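Local coordinates for protein citryl-spermidine/3,4-dihydroxybenzoyl-citryl-spermidine:spermidine ligase (PDB 3TO3) that catalyses the ATP-dependent condensation of spermidine with citryl-spermidine intermediates during biosynthesis of the siderophore petrobactin, at residues I400-A403 / W404-Y408; W536-V539 / V540-E544. All blocks are in the same frame, centred on the assembly; numbering follows the deposited sequence.

Contact 1 of 2, residues I400-A403 / W404-Y408; sequences IIDA and WLNKY
Ile401 lays its CG2 methyl against the benzo side of the Trp404 indole, 3.9 Å from CE3, the two side chains crossing at about a right angle. The contact straddles the N-terminal start of the short helix 402-408, with Ile401 just ahead of its first residue. The two branches of Ile401 meet different neighbours: CG1, wedged between the backbone N and the carbonyl carbon (chi1 60°), turns to Leu405 and lies 3.9 Å from Leu405 CD1, while CG2, anti to the carbonyl carbon, faces the tryptophan. The resulting apolar side packs against Trp413 of helix 410-432 and Leu520 and Leu524 of helix 502-528. On the polar side, Asp402 OD1 is hydrogen-bonded to Tyr528 OH; the carboxylate stands nearly perpendicular to the amide of Asn406, with Asp402 OD2 and Asn406 ND2 3.4 Å apart. Three i to i+4 backbone bonds run from Leu405, Asn406 and Lys407 to Ile401, Asp402 and Ala403, beginning with Leu405 N to Ile401 O at 3.0 Å. A water joins the incoming loop to the first turn, donating to Ile400 O and accepting from Trp404 N at 3.0 Å; it sits above one face of the indole, offset toward its rim.

Contact 2 of 2, residues W536-V539 / V540-E544; sequences WMIV and VEEIE
Val539 and Ile543, one helical turn apart, make the direct apolar contact of this segment: Val539 CG1 meets Ile543 CD1 at 3.8 Å, the two chains running at a slant to each other. Val539 CG1 points anti to its own backbone N (chi1 173°), which carries it forward along the helix toward the isoleucine. Ile543 CG1 lies anti to its carbonyl carbon (chi1 -74°), which returns CD1 toward Val539. Beyond the pair, Ile543 packs on Ile426 of helix 410-432 and on Phe557 of helix 554-560.

The backbone bonds are i to i+4 throughout but uneven. Val540 N reaches Trp536 O at 2.9 Å with an almost straight N-H, whereas Glu541 N approaches Met537 O (a selenomethionine) from above the carbonyl plane at 3.3 Å. The same carbonyl oxygen is approached by the aliphatic part of Glu541, with CG at 3.2 Å from Met537 O. Glu542 CG comes equally close to Ile538 O, at 3.2 Å.

The polar ends find partners on neighbouring elements. Glu541 OE1 and Glu542 OE2 form salt bridges to the two terminal nitrogens of Arg415, and Glu542 OE1 also accepts from Gln419 NE2; the two carboxylates thus grip one guanidinium, which probably favours their ionised form. At the other end Trp536 NE1 is hydrogen-bonded to Thr77 OG1, and its ring meets Phe513 edge-to-face.

Together these contacts place helix 532-547 as a largely buried helix of the FhuF-like region, packed on helix 410-432 through Ile538, Glu542 and Ile543 and on helix 591-600 through Trp536 and Val540.

How the contacts relate
Both are local contacts of neighbouring turns, contact 1 across a helix start and contact 2 inside a helix. Both helices pack on helix 410-432, which therefore links them although their nearest atoms are about 11 Å apart and their centres about 21 Å. Contact 1 is partly buried: an apolar side faces inward while several of its residues are exposed, and a water takes part at its start. Contact 2 is buried, lies in the middle of a longer helix, and directs Glu541 and Glu542 to Arg415 of helix 410-432. The side chains of Ile401 and Trp536 lie at similar distances from bound ATP, about 13 and 14 Å, and neither contact belongs to the pocket.

Contact 1 of 2, residues I400-A403 / W404-Y408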
# COMPACT_ATOMS: atom_id res chain seq x y z
N ILE B 400 26.35 9.13 24.10
CA ILE B 400 25.87 10.42 24.54
C ILE B 400 25.97 10.60 26.07
O ILE B 400 25.97 11.72 26.55
CB ILE B 400 24.44 10.74 24.05
CG1 ILE B 400 23.44 9.92 24.82
CG2 ILE B 400 24.30 10.56 22.54
CD1 ILE B 400 22.32 10.77 25.33
N ILE B 401 26.11 9.50 26.83
CA ILE B 401 26.25 9.62 28.28
C ILE B 401 27.69 9.89 28.68
O ILE B 401 28.01 9.95 29.87
CB ILE B 401 25.67 8.41 29.10
CG1 ILE B 401 26.37 7.10 28.73
CG2 ILE B 401 24.15 8.29 28.93
CD1 ILE B 401 25.91 5.92 29.56
N ASP B 402 28.56 10.06 27.68
CA ASP B 402 30.00 10.14 27.95
C ASP B 402 30.37 11.16 29.03
O ASP B 402 30.99 10.80 30.03
CB ASP B 402 30.78 10.36 26.66
CG ASP B 402 32.30 10.41 26.88
OD1 ASP B 402 32.92 9.32 27.00
OD2 ASP B 402 32.87 11.53 26.92
N ALA B 403 29.96 12.42 28.86
CA ALA B 403 30.28 13.43 29.87
C ALA B 403 29.81 12.99 31.25
O ALA B 403 30.55 13.10 32.21
CB ALA B 403 29.69 14.79 29.52
N TRP B 404 28.60 12.46 31.37
CA TRP B 404 28.14 12.01 32.68
C TRP B 404 29.05 10.96 33.29
O TRP B 404 29.34 10.98 34.49
CB TRP B 404 26.70 11.47 32.62
CG TRP B 404 25.71 12.48 32.19
CD1 TRP B 404 25.89 13.84 32.13
CD2 TRP B 404 24.38 12.23 31.73
NE1 TRP B 404 24.73 14.44 31.67
CE2 TRP B 404 23.80 13.47 31.42
CE3 TRP B 404 23.62 11.06 31.56
CZ2 TRP B 404 22.49 13.59 30.95
CZ3 TRP B 404 22.33 11.17 31.10
CH2 TRP B 404 21.77 12.43 30.80
N LEU B 405 29.46 9.99 32.48
CA LEU B 405 30.31 8.94 33.00
C LEU B 405 31.62 9.52 33.54
O LEU B 405 32.09 9.10 34.59
CB LEU B 405 30.57 7.81 31.99
CG LEU B 405 29.36 7.04 31.46
CD1 LEU B 405 29.77 6.03 30.37
CD2 LEU B 405 28.65 6.36 32.61
N ASN B 406 32.18 10.49 32.81
CA ASN B 406 33.41 11.15 33.22
C ASN B 406 33.21 11.87 34.56
O ASN B 406 34.08 11.84 35.44
CB ASN B 406 33.93 12.12 32.13
CG ASN B 406 34.38 11.42 30.85
OD1 ASN B 406 34.53 10.19 30.81
ND2 ASN B 406 34.59 12.19 29.80
N LYS B 407 32.05 12.50 34.71
CA LYS B 407 31.74 13.30 35.89
C LYS B 407 31.48 12.46 37.15
O LYS B 407 32.03 12.75 38.21
CB LYS B 407 30.57 14.26 35.63
CG LYS B 407 30.40 15.37 36.67
CD LYS B 407 28.97 15.97 36.69
CE LYS B 407 29.02 17.48 36.90
NZ LYS B 407 27.78 18.05 37.51
N TYR B 408 30.60 11.46 37.07
CA TYR B 408 30.28 10.68 38.26
C TYR B 408 31.04 9.38 38.45
O TYR B 408 31.03 8.80 39.54
CB TYR B 408 28.79 10.40 38.32
CG TYR B 408 27.99 11.65 38.26
CD1 TYR B 408 27.38 12.04 37.08
CD2 TYR B 408 27.86 12.46 39.37
CE1 TYR B 408 26.64 13.21 37.01
CE2 TYR B 408 27.13 13.63 39.33
CZ TYR B 408 26.52 14.01 38.15
OH TYR B 408 25.80 15.19 38.12
O HOH W 1 26.70 13.19 29.18

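Contact 2 of 2, residues W536-V539 / V540-E544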
# COMPACT_ATOMS: atom_id res chain seq x y z
N TRP B 536 26.69 -7.13 35.15
CA TRP B 536 25.64 -7.98 35.70
C TRP B 536 25.82 -8.25 37.20
O TRP B 536 24.84 -8.43 37.93
CB TRP B 536 25.41 -9.25 34.86
CG TRP B 536 24.90 -8.86 33.49
CD1 TRP B 536 25.60 -8.90 32.31
CD2 TRP B 536 23.62 -8.30 33.18
NE1 TRP B 536 24.81 -8.41 31.28
CE2 TRP B 536 23.60 -8.04 31.79
CE3 TRP B 536 22.48 -8.00 33.94
CZ2 TRP B 536 22.48 -7.50 31.16
CZ3 TRP B 536 21.38 -7.46 33.30
CH2 TRP B 536 21.38 -7.23 31.93
N MSE B 537 27.07 -8.26 37.66
CA MSE B 537 27.30 -8.43 39.08
C MSE B 537 26.84 -7.21 39.88
O MSE B 537 26.59 -7.31 41.07
CB MSE B 537 28.76 -8.77 39.37
CG MSE B 537 29.16 -10.20 38.98
SE MSE B 537 30.91 -10.74 39.68
CE MSE B 537 32.08 -9.71 38.53
N ILE B 538 26.75 -6.05 39.24
CA ILE B 538 26.23 -4.88 39.91
C ILE B 538 24.73 -4.93 39.95
O ILE B 538 24.11 -4.54 40.95
CB ILE B 538 26.68 -3.58 39.24
CG1 ILE B 538 28.13 -3.28 39.66
CG2 ILE B 538 25.75 -2.45 39.63
CD1 ILE B 538 28.77 -2.17 38.91
N VAL B 539 24.14 -5.41 38.86
CA VAL B 539 22.71 -5.56 38.78
C VAL B 539 22.22 -6.53 39.86
O VAL B 539 21.29 -6.21 40.61
CB VAL B 539 22.25 -5.97 37.38
CG1 VAL B 539 20.75 -6.27 37.38
CG2 VAL B 539 22.55 -4.84 36.40
N VAL B 540 22.86 -7.69 39.96
CA VAL B 540 22.53 -8.60 41.05
C VAL B 540 22.66 -7.97 42.46
O VAL B 540 21.72 -8.03 43.26
CB VAL B 540 23.32 -9.91 40.93
CG1 VAL B 540 23.07 -10.78 42.12
CG2 VAL B 540 22.92 -10.62 39.65
N GLU B 541 23.79 -7.35 42.77
CA GLU B 541 23.97 -6.74 44.08
C GLU B 541 22.82 -5.79 44.42
O GLU B 541 22.27 -5.82 45.54
CB GLU B 541 25.29 -5.97 44.15
CG GLU B 541 26.53 -6.81 44.26
CD GLU B 541 27.82 -6.00 44.06
OE1 GLU B 541 27.86 -4.82 44.45
OE2 GLU B 541 28.79 -6.53 43.51
N GLU B 542 22.47 -4.93 43.46
CA GLU B 542 21.41 -3.96 43.68
C GLU B 542 20.03 -4.56 43.91
O GLU B 542 19.27 -4.08 44.75
CB GLU B 542 21.38 -2.93 42.56
CG GLU B 542 22.64 -2.16 42.52
CD GLU B 542 22.90 -1.40 43.81
OE1 GLU B 542 21.96 -1.27 44.63
OE2 GLU B 542 24.05 -0.94 43.98
N ILE B 543 19.71 -5.61 43.16
CA ILE B 543 18.46 -6.31 43.35
C ILE B 543 18.49 -6.88 44.76
O ILE B 543 17.57 -6.68 45.54
CB ILE B 543 18.26 -7.43 42.29
CG1 ILE B 543 17.89 -6.84 40.92
CG2 ILE B 543 17.18 -8.42 42.72
CD1 ILE B 543 18.14 -7.86 39.70
N GLU B 544 19.58 -7.57 45.10
CA GLU B 544 19.71 -8.16 46.43
C GLU B 544 19.61 -7.12 47.54
O GLU B 544 18.95 -7.35 48.55
CB GLU B 544 21.02 -8.94 46.58
CG GLU B 544 21.03 -10.30 45.89
CD GLU B 544 20.00 -11.29 46.44
OE1 GLU B 544 19.86 -11.41 47.68
OE2 GLU B 544 19.34 -11.96 45.61